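Local coordinates for protein cytochrome P450 (Bacillus megaterium, PDB 5L92) that binds heme and the steroid corticosterone and, as a cytochrome P450, probably acts as a monooxygenase that hydroxylates such substrates, at residues 284-295 against 311-322. Numbering follows the deposited sequence.
Sequences RYRSPVQALHRI and EHVVPWMGSAHR. With HEM (protoporphyrin IX containing Fe), chain C.
Arg322 lies flat on one face of the Tyr285 ring, the planes 9° apart and CZ 4.0 Å from the ring centroid, both a stack and a cation-pi contact. NH2 sits over the ring centre and also donates to Tyr285 O at 3.0 Å, nearly straight (171°), on a lone pair. A bend at chi2 (-69°) turns the chain toward these partners; NE donates to a water lying between Arg284 O and Gly318 O, and NH1 forms a salt bridge with Glu331. A methionine here would probably leave Tyr285 O and the Glu331 carboxylate without their mate and take from the water the N-H it accepts.

Arg284 NH1 bonds His321 O at 2.8 Å, the oxygen tilted from the guanidinium plane. The His321 ring donates from ND1, in plane, to Ser287 OG at 2.9 Å, while NE2 accepts from Met343 N; Ser287 OG is also hydrogen-bonded to Leu283 O.

Gly318 N donates almost straight to Gln290 O at 2.8 Å; Gln290 OE1, hydrogen-bonded to Tyr29 OH, lies so near Gly318 CA that a CB there would clash. Ala291 CB rests over the six-membered ring of Trp316, a CH-pi contact, while Leu292 CD1 packs on Met317 CE at 3.6 Å, next to the heme. Beyond the hydrogen bond from Leu292 N to Pro315 O, Arg294 and Val313 form an antiparallel hydrogen-bonded pair. The Arg294 guanidinium reaches one heme propionate edge-on, NH2 to O1A at 2.9 Å and NH1 to O2A at 3.0 Å.

Glu281 and Arg284, three residues apart in helix 275-285 and salt-bridged through NE, are the ExxR pair of the P450 K helix, whose end is joined to the residues just after helix 317-320, while the strand pair at the other end carries Arg294 to the propionate.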
ATOM      1  N   ARG A 284      -3.159  -8.484   8.072  1.00 24.33           N
ATOM      2  CA  ARG A 284      -4.415  -9.227   7.911  1.00 25.50           C
ATOM      3  C   ARG A 284      -5.612  -8.412   8.400  1.00 24.21           C
ATOM      4  O   ARG A 284      -6.647  -8.336   7.722  1.00 23.31           O
ATOM      5  CB  ARG A 284      -4.336 -10.557   8.698  1.00 25.73           C
ATOM      6  CG  ARG A 284      -5.462 -11.536   8.351  1.00 26.21           C
ATOM      7  CD  ARG A 284      -5.768 -12.630   9.428  1.00 27.00           C
ATOM      8  NE  ARG A 284      -6.108 -12.120  10.769  1.00 27.75           N
ATOM      9  CZ  ARG A 284      -7.341 -12.030  11.270  1.00 28.61           C
ATOM     10  NH1 ARG A 284      -8.403 -12.393  10.572  1.00 28.16           N
ATOM     11  NH2 ARG A 284      -7.520 -11.556  12.485  1.00 28.28           N
ATOM     12  N   TYR A 285      -5.485  -7.812   9.590  1.00 23.75           N
ATOM     13  CA  TYR A 285      -6.597  -7.258  10.359  1.00 25.48           C
ATOM     14  C   TYR A 285      -6.947  -5.832   9.944  1.00 24.70           C
ATOM     15  O   TYR A 285      -8.127  -5.473   9.912  1.00 23.22           O
ATOM     16  CB  TYR A 285      -6.247  -7.316  11.860  1.00 25.79           C
ATOM     17  CG  TYR A 285      -7.417  -7.145  12.801  1.00 26.66           C
ATOM     18  CD1 TYR A 285      -8.305  -8.192  13.061  1.00 27.56           C
ATOM     19  CD2 TYR A 285      -7.627  -5.947  13.435  1.00 27.77           C
ATOM     20  CE1 TYR A 285      -9.369  -8.010  13.943  1.00 28.29           C
ATOM     21  CE2 TYR A 285      -8.648  -5.767  14.309  1.00 28.36           C
ATOM     22  CZ  TYR A 285      -9.525  -6.784  14.563  1.00 28.85           C
ATOM     23  OH  TYR A 285     -10.546  -6.544  15.430  1.00 28.85           O
ATOM     24  N   ARG A 286      -5.944  -5.022   9.606  1.00 23.34           N
ATOM     25  CA  ARG A 286      -6.134  -3.640   9.195  1.00 24.29           C
ATOM     26  C   ARG A 286      -5.251  -3.353   7.977  1.00 23.82           C
ATOM     27  O   ARG A 286      -4.281  -2.601   8.008  1.00 21.72           O
ATOM     28  CB  ARG A 286      -5.879  -2.691  10.349  1.00 25.13           C
ATOM     29  CG  ARG A 286      -7.126  -2.613  11.273  1.00 28.96           C
ATOM     30  CD  ARG A 286      -7.122  -1.389  12.159  1.00 29.87           C
ATOM     31  NE  ARG A 286      -8.084  -1.515  13.227  1.00 31.85           N
ATOM     32  CZ  ARG A 286      -9.390  -1.325  13.100  1.00 32.84           C
ATOM     33  NH1 ARG A 286      -9.905  -1.000  11.928  1.00 31.55           N
ATOM     34  NH2 ARG A 286     -10.191  -1.472  14.152  1.00 31.59           N
ATOM     35  N   SER A 287      -5.584  -4.035   6.911  1.00 22.72           N
ATOM     36  CA  SER A 287      -4.722  -4.084   5.737  1.00 23.12           C
ATOM     37  C   SER A 287      -4.604  -2.705   5.088  1.00 22.91           C
ATOM     38  O   SER A 287      -5.630  -2.084   4.794  1.00 22.76           O
ATOM     39  CB  SER A 287      -5.296  -5.091   4.765  1.00 22.79           C
ATOM     40  OG  SER A 287      -5.815  -6.225   5.464  1.00 23.42           O
ATOM     41  N   PRO A 288      -3.385  -2.218   4.833  1.00 23.22           N
ATOM     42  CA  PRO A 288      -3.191  -0.932   4.114  1.00 23.35           C
ATOM     43  C   PRO A 288      -3.888  -0.846   2.765  1.00 23.28           C
ATOM     44  O   PRO A 288      -4.254   0.254   2.329  1.00 24.32           O
ATOM     45  CB  PRO A 288      -1.660  -0.878   3.959  1.00 23.60           C
ATOM     46  CG  PRO A 288      -1.171  -1.676   5.150  1.00 24.23           C
ATOM     47  CD  PRO A 288      -2.090  -2.829   5.182  1.00 23.33           C
ATOM     48  N   VAL A 289      -4.064  -1.973   2.084  1.00 21.45           N
ATOM     49  CA  VAL A 289      -4.816  -2.049   0.840  1.00 22.05           C
ATOM     50  C   VAL A 289      -5.978  -3.023   1.046  1.00 21.97           C
ATOM     51  O   VAL A 289      -5.762  -4.212   1.294  1.00 22.30           O
ATOM     52  CB  VAL A 289      -3.934  -2.469  -0.335  1.00 22.87           C
ATOM     53  CG1 VAL A 289      -4.750  -2.513  -1.652  1.00 22.82           C
ATOM     54  CG2 VAL A 289      -2.729  -1.477  -0.517  1.00 23.73           C
ATOM     55  N   GLN A 290      -7.211  -2.518   0.961  1.00 22.23           N
ATOM     56  CA  GLN A 290      -8.381  -3.356   1.266  1.00 22.86           C
ATOM     57  C   GLN A 290      -8.868  -4.180   0.078  1.00 23.52           C
ATOM     58  O   GLN A 290      -9.485  -5.243   0.281  1.00 23.50           O
ATOM     59  CB  GLN A 290      -9.546  -2.508   1.768  1.00 23.23           C
ATOM     60  CG  GLN A 290      -9.357  -1.981   3.172  1.00 23.57           C
ATOM     61  CD  GLN A 290      -9.408  -3.067   4.219  1.00 24.63           C
ATOM     62  OE1 GLN A 290     -10.372  -3.826   4.286  1.00 22.83           O
ATOM     63  NE2 GLN A 290      -8.355  -3.178   5.004  1.00 23.13           N
ATOM     64  N   ALA A 291      -8.609  -3.712  -1.140  1.00 22.74           N
ATOM     65  CA  ALA A 291      -9.156  -4.302  -2.359  1.00 24.32           C
ATOM     66  C   ALA A 291      -8.328  -3.828  -3.549  1.00 25.31           C
ATOM     67  O   ALA A 291      -7.602  -2.846  -3.463  1.00 25.11           O
ATOM     68  CB  ALA A 291     -10.632  -3.903  -2.556  1.00 24.27           C
ATOM     69  N   LEU A 292      -8.477  -4.532  -4.664  1.00 26.73           N
ATOM     70  CA  LEU A 292      -7.813  -4.236  -5.924  1.00 29.79           C
ATOM     71  C   LEU A 292      -8.872  -4.215  -7.026  1.00 30.21           C
ATOM     72  O   LEU A 292     -10.074  -4.366  -6.760  1.00 28.81           O
ATOM     73  CB  LEU A 292      -6.719  -5.284  -6.197  1.00 29.49           C
ATOM     74  CG  LEU A 292      -5.616  -5.290  -5.133  1.00 28.60           C
ATOM     75  CD1 LEU A 292      -4.670  -6.470  -5.281  1.00 29.40           C
ATOM     76  CD2 LEU A 292      -4.851  -3.988  -5.267  1.00 29.63           C
ATOM     77  N   HIS A 293      -8.424  -4.024  -8.269  1.00 32.25           N
ATOM     78  CA  HIS A 293      -9.316  -3.989  -9.424  1.00 33.04           C
ATOM     79  C   HIS A 293      -8.773  -4.888 -10.515  1.00 31.51           C
ATOM     80  O   HIS A 293      -7.565  -4.970 -10.705  1.00 30.25           O
ATOM     81  CB  HIS A 293      -9.479  -2.573  -9.983  1.00 35.62           C
ATOM     82  CG  HIS A 293     -10.350  -1.690  -9.150  1.00 39.01           C
ATOM     83  ND1 HIS A 293      -9.913  -1.089  -7.989  1.00 39.66           N
ATOM     84  CD2 HIS A 293     -11.646  -1.321  -9.299  1.00 40.25           C
ATOM     85  CE1 HIS A 293     -10.894  -0.381  -7.466  1.00 40.96           C
ATOM     86  NE2 HIS A 293     -11.959  -0.506  -8.240  1.00 39.95           N
ATOM     87  N   ARG A 294      -9.677  -5.553 -11.218  1.00 27.90           N
ATOM     88  CA  ARG A 294      -9.360  -6.348 -12.394  1.00 28.19           C
ATOM     89  C   ARG A 294     -10.464  -6.125 -13.424  1.00 29.55           C
ATOM     90  O   ARG A 294     -11.558  -5.649 -13.104  1.00 28.67           O
ATOM     91  CB  ARG A 294      -9.214  -7.839 -12.073  1.00 28.24           C
ATOM     92  CG  ARG A 294      -8.062  -8.228 -11.074  1.00 28.39           C
ATOM     93  CD  ARG A 294      -6.735  -7.986 -11.717  1.00 29.19           C
ATOM     94  NE  ARG A 294      -5.556  -8.532 -11.023  1.00 27.48           N
ATOM     95  CZ  ARG A 294      -4.785  -7.855 -10.185  1.00 28.35           C
ATOM     96  NH1 ARG A 294      -5.076  -6.608  -9.826  1.00 29.38           N
ATOM     97  NH2 ARG A 294      -3.738  -8.445  -9.667  1.00 28.00           N
ATOM     98  N   ILE A 295     -10.161  -6.491 -14.662  1.00 30.79           N
ATOM     99  CA  ILE A 295     -11.076  -6.413 -15.798  1.00 33.04           C
ATOM    100  C   ILE A 295     -11.186  -7.805 -16.369  1.00 31.96           C
ATOM    101  O   ILE A 295     -10.166  -8.445 -16.638  1.00 31.24           O
ATOM    102  CB  ILE A 295     -10.564  -5.469 -16.900  1.00 36.59           C
ATOM    103  CG1 ILE A 295     -10.090  -4.138 -16.315  1.00 47.23           C
ATOM    104  CG2 ILE A 295     -11.620  -5.303 -18.006  1.00 34.73           C
ATOM    105  CD1 ILE A 295     -11.180  -3.203 -15.976  1.00 45.11           C
ATOM    106  N   GLU A 311     -16.363  -6.525 -17.949  1.00 35.08           N
ATOM    107  CA  GLU A 311     -16.843  -6.079 -16.646  1.00 33.30           C
ATOM    108  C   GLU A 311     -15.700  -5.974 -15.610  1.00 32.51           C
ATOM    109  O   GLU A 311     -14.725  -6.734 -15.633  1.00 32.29           O
ATOM    110  CB  GLU A 311     -17.940  -7.024 -16.185  1.00 35.10           C
ATOM    111  CG  GLU A 311     -19.287  -6.706 -16.868  1.00 37.80           C
ATOM    112  CD  GLU A 311     -20.269  -7.828 -16.871  1.00 39.23           C
ATOM    113  OE1 GLU A 311     -20.070  -8.821 -16.161  1.00 37.82           O
ATOM    114  OE2 GLU A 311     -21.265  -7.731 -17.619  1.00 49.74           O
ATOM    115  N   HIS A 312     -15.816  -5.000 -14.710  1.00 32.46           N
ATOM    116  CA  HIS A 312     -14.826  -4.804 -13.655  1.00 31.46           C
ATOM    117  C   HIS A 312     -15.119  -5.699 -12.444  1.00 28.16           C
ATOM    118  O   HIS A 312     -16.273  -5.988 -12.133  1.00 26.38           O
ATOM    119  CB  HIS A 312     -14.802  -3.339 -13.200  1.00 32.77           C
ATOM    120  CG  HIS A 312     -14.400  -2.369 -14.266  1.00 38.71           C
ATOM    121  ND1 HIS A 312     -14.213  -2.735 -15.580  1.00 44.67           N
ATOM    122  CD2 HIS A 312     -14.182  -1.033 -14.216  1.00 45.78           C
ATOM    123  CE1 HIS A 312     -13.897  -1.668 -16.294  1.00 45.73           C
ATOM    124  NE2 HIS A 312     -13.863  -0.625 -15.487  1.00 46.45           N
ATOM    125  N   VAL A 313     -14.054  -6.094 -11.736  1.00 26.08           N
ATOM    126  CA  VAL A 313     -14.118  -6.974 -10.574  1.00 26.42           C
ATOM    127  C   VAL A 313     -13.311  -6.330  -9.453  1.00 26.45           C
ATOM    128  O   VAL A 313     -12.234  -5.783  -9.701  1.00 26.35           O
ATOM    129  CB  VAL A 313     -13.574  -8.395 -10.892  1.00 26.79           C
ATOM    130  CG1 VAL A 313     -13.699  -9.337  -9.704  1.00 26.78           C
ATOM    131  CG2 VAL A 313     -14.266  -8.960 -12.061  1.00 27.16           C
ATOM    132  N   VAL A 314     -13.825  -6.387  -8.235  1.00 25.87           N
ATOM    133  CA  VAL A 314     -13.134  -5.824  -7.072  1.00 26.06           C
ATOM    134  C   VAL A 314     -12.947  -6.942  -6.053  1.00 26.00           C
ATOM    135  O   VAL A 314     -13.850  -7.324  -5.328  1.00 25.47           O
ATOM    136  CB  VAL A 314     -13.936  -4.644  -6.471  1.00 27.30           C
ATOM    137  CG1 VAL A 314     -13.226  -4.062  -5.236  1.00 27.49           C
ATOM    138  CG2 VAL A 314     -14.126  -3.554  -7.521  1.00 28.50           C
ATOM    139  N   PRO A 315     -11.758  -7.575  -6.039  1.00 25.58           N
ATOM    140  CA  PRO A 315     -11.461  -8.525  -4.962  1.00 24.99           C
ATOM    141  C   PRO A 315     -11.074  -7.794  -3.681  1.00 24.66           C
ATOM    142  O   PRO A 315     -10.186  -6.941  -3.670  1.00 24.97           O
ATOM    143  CB  PRO A 315     -10.304  -9.351  -5.534  1.00 25.06           C
ATOM    144  CG  PRO A 315      -9.640  -8.436  -6.529  1.00 25.83           C
ATOM    145  CD  PRO A 315     -10.785  -7.664  -7.142  1.00 25.93           C
ATOM    146  N   TRP A 316     -11.765  -8.132  -2.604  1.00 24.26           N
ATOM    147  CA  TRP A 316     -11.597  -7.472  -1.319  1.00 24.48           C
ATOM    148  C   TRP A 316     -10.673  -8.304  -0.429  1.00 24.86           C
ATOM    149  O   TRP A 316     -11.128  -9.132   0.362  1.00 24.29           O
ATOM    150  CB  TRP A 316     -12.952  -7.271  -0.660  1.00 24.90           C
ATOM    151  CG  TRP A 316     -13.828  -6.212  -1.355  1.00 24.89           C
ATOM    152  CD1 TRP A 316     -14.705  -6.414  -2.375  1.00 25.80           C
ATOM    153  CD2 TRP A 316     -13.887  -4.814  -1.054  1.00 25.83           C
ATOM    154  NE1 TRP A 316     -15.321  -5.234  -2.721  1.00 26.35           N
ATOM    155  CE2 TRP A 316     -14.834  -4.232  -1.924  1.00 25.99           C
ATOM    156  CE3 TRP A 316     -13.259  -4.007  -0.107  1.00 25.40           C
ATOM    157  CZ2 TRP A 316     -15.154  -2.872  -1.887  1.00 25.65           C
ATOM    158  CZ3 TRP A 316     -13.554  -2.652  -0.076  1.00 25.58           C
ATOM    159  CH2 TRP A 316     -14.500  -2.091  -0.967  1.00 25.84           C
ATOM    160  N   MET A 317      -9.377  -8.005  -0.464  1.00 23.60           N
ATOM    161  CA  MET A 317      -8.481  -8.737   0.427  1.00 24.96           C
ATOM    162  C   MET A 317      -8.864  -8.512   1.889  1.00 24.61           C
ATOM    163  O   MET A 317      -8.793  -9.443   2.694  1.00 23.86           O
ATOM    164  CB  MET A 317      -7.028  -8.353   0.186  1.00 25.20           C
ATOM    165  CG  MET A 317      -6.551  -8.754  -1.215  1.00 27.79           C
ATOM    166  SD  MET A 317      -6.658  -7.343  -2.321  1.00 26.12           S
ATOM    167  CE  MET A 317      -5.215  -6.504  -1.712  1.00 25.08           C
ATOM    168  N   GLY A 318      -9.319  -7.296   2.235  1.00 24.22           N
ATOM    169  CA  GLY A 318      -9.785  -7.035   3.588  1.00 25.09           C
ATOM    170  C   GLY A 318     -10.884  -7.983   4.053  1.00 25.11           C
ATOM    171  O   GLY A 318     -10.909  -8.403   5.220  1.00 25.73           O
ATOM    172  N   SER A 319     -11.797  -8.340   3.155  1.00 24.75           N
ATOM    173  CA  SER A 319     -12.820  -9.334   3.448  1.00 25.82           C
ATOM    174  C   SER A 319     -12.258 -10.752   3.513  1.00 26.52           C
ATOM    175  O   SER A 319     -12.568 -11.511   4.441  1.00 26.64           O
ATOM    176  CB  SER A 319     -13.915  -9.250   2.389  1.00 25.37           C
ATOM    177  OG  SER A 319     -14.996 -10.101   2.719  1.00 26.43           O
ATOM    178  N   ALA A 320     -11.473 -11.137   2.505  1.00 24.77           N
ATOM    179  CA  ALA A 320     -10.830 -12.445   2.496  1.00 25.86           C
ATOM    180  C   ALA A 320     -10.070 -12.707   3.786  1.00 26.56           C
ATOM    181  O   ALA A 320      -9.975 -13.858   4.232  1.00 27.53           O
ATOM    182  CB  ALA A 320      -9.867 -12.562   1.311  1.00 25.81           C
ATOM    183  N   HIS A 321      -9.465 -11.660   4.364  1.00 25.25           N
ATOM    184  CA  HIS A 321      -8.615 -11.788   5.534  1.00 26.11           C
ATOM    185  C   HIS A 321      -9.393 -12.112   6.808  1.00 26.49           C
ATOM    186  O   HIS A 321      -8.748 -12.414   7.825  1.00 27.01           O
ATOM    187  CB  HIS A 321      -7.850 -10.494   5.756  1.00 25.21           C
ATOM    188  CG  HIS A 321      -6.766 -10.244   4.761  1.00 25.45           C
ATOM    189  ND1 HIS A 321      -6.195  -9.001   4.583  1.00 24.52           N
ATOM    190  CD2 HIS A 321      -6.173 -11.071   3.870  1.00 25.60           C
ATOM    191  CE1 HIS A 321      -5.258  -9.090   3.657  1.00 24.56           C
ATOM    192  NE2 HIS A 321      -5.236 -10.326   3.196  1.00 25.55           N
ATOM    193  N   ARG A 322     -10.730 -11.974   6.769  1.00 26.90           N
ATOM    194  CA  ARG A 322     -11.659 -12.262   7.852  1.00 29.89           C
ATOM    195  C   ARG A 322     -12.515 -13.513   7.588  1.00 30.44           C
ATOM    196  O   ARG A 322     -13.508 -13.733   8.278  1.00 31.63           O
ATOM    197  CB  ARG A 322     -12.587 -11.067   8.083  1.00 31.21           C
ATOM    198  CG  ARG A 322     -11.952  -9.704   8.296  1.00 31.19           C
ATOM    199  CD  ARG A 322     -11.224  -9.618   9.601  1.00 31.34           C
ATOM    200  NE  ARG A 322     -10.708  -8.288   9.941  1.00 28.37           N
ATOM    201  CZ  ARG A 322     -11.227  -7.502  10.883  1.00 28.57           C
ATOM    202  NH1 ARG A 322     -12.287  -7.875  11.588  1.00 31.23           N
ATOM    203  NH2 ARG A 322     -10.670  -6.350  11.141  1.00 25.87           N
TER
HETATM  204  CHA HEM C 501       2.095  -4.276  -5.889  1.00 26.11           C
HETATM  205  CHB HEM C 501       0.461  -3.708  -1.314  1.00 24.31           C
HETATM  206  CHC HEM C 501       4.503  -1.430  -0.059  1.00 25.51           C
HETATM  207  CHD HEM C 501       5.864  -1.573  -4.704  1.00 26.34           C
HETATM  208  C1A HEM C 501       1.332  -4.355  -4.731  1.00 25.59           C
HETATM  209  C2A HEM C 501       0.088  -5.082  -4.600  1.00 25.52           C
HETATM  210  C3A HEM C 501      -0.364  -4.912  -3.349  1.00 25.46           C
HETATM  211  C4A HEM C 501       0.588  -4.097  -2.630  1.00 25.00           C
HETATM  212  CMA HEM C 501      -1.659  -5.506  -2.761  1.00 25.60           C
HETATM  213  CAA HEM C 501      -0.614  -5.896  -5.722  1.00 25.60           C
HETATM  214  CBA HEM C 501      -1.159  -5.003  -6.838  1.00 26.25           C
HETATM  215  CGA HEM C 501      -2.116  -5.738  -7.738  1.00 27.06           C
HETATM  216  O1A HEM C 501      -2.146  -6.975  -7.742  1.00 25.97           O
HETATM  217  O2A HEM C 501      -2.893  -5.095  -8.464  1.00 28.18           O
HETATM  218  C1B HEM C 501       1.410  -3.085  -0.539  1.00 24.65           C
HETATM  219  C2B HEM C 501       1.389  -2.896   0.906  1.00 25.53           C
HETATM  220  C3B HEM C 501       2.520  -2.245   1.229  1.00 25.72           C
HETATM  221  C4B HEM C 501       3.265  -2.005   0.009  1.00 25.22           C
HETATM  222  CMB HEM C 501       0.279  -3.404   1.846  1.00 24.70           C
HETATM  223  CAB HEM C 501       3.065  -1.815   2.607  1.00 25.76           C
HETATM  224  CBB HEM C 501       2.700  -2.409   3.755  1.00 27.93           C
HETATM  225  C1C HEM C 501       5.232  -1.273  -1.215  1.00 25.88           C
HETATM  226  C2C HEM C 501       6.469  -0.550  -1.339  1.00 26.40           C
HETATM  227  C3C HEM C 501       6.844  -0.607  -2.604  1.00 27.20           C
HETATM  228  C4C HEM C 501       5.847  -1.322  -3.354  1.00 25.62           C
HETATM  229  CMC HEM C 501       7.276   0.131  -0.204  1.00 26.76           C
HETATM  230  CAC HEM C 501       8.118   0.081  -3.108  1.00 27.57           C
HETATM  231  CBC HEM C 501       9.067  -0.629  -3.711  1.00 32.84           C
HETATM  232  C1D HEM C 501       4.975  -2.305  -5.436  1.00 26.38           C
HETATM  233  C2D HEM C 501       5.077  -2.548  -6.861  1.00 27.87           C
HETATM  234  C3D HEM C 501       4.033  -3.312  -7.213  1.00 28.09           C
HETATM  235  C4D HEM C 501       3.246  -3.545  -6.006  1.00 27.22           C
HETATM  236  CMD HEM C 501       6.223  -1.972  -7.735  1.00 27.92           C
HETATM  237  CAD HEM C 501       3.665  -3.862  -8.614  1.00 28.95           C
HETATM  238  CBD HEM C 501       4.227  -5.283  -8.814  1.00 29.65           C
HETATM  239  CGD HEM C 501       3.780  -5.943 -10.104  1.00 31.41           C
HETATM  240  O1D HEM C 501       4.447  -6.895 -10.569  1.00 32.45           O
HETATM  241  O2D HEM C 501       2.736  -5.562 -10.693  1.00 31.70           O
HETATM  242  NA  HEM C 501       1.634  -3.759  -3.514  1.00 26.91           N
HETATM  243  NB  HEM C 501       2.557  -2.511  -1.040  1.00 25.96           N
HETATM  244  NC  HEM C 501       4.874  -1.724  -2.474  1.00 27.49           N
HETATM  245  ND  HEM C 501       3.833  -2.900  -4.968  1.00 27.57           N
HETATM  246 FE   HEM C 501       3.302  -2.781  -2.973  1.00 22.92          FE
HETATM  247  O   HOH W   1      -9.336  -7.461   7.481  1.00 23.77           O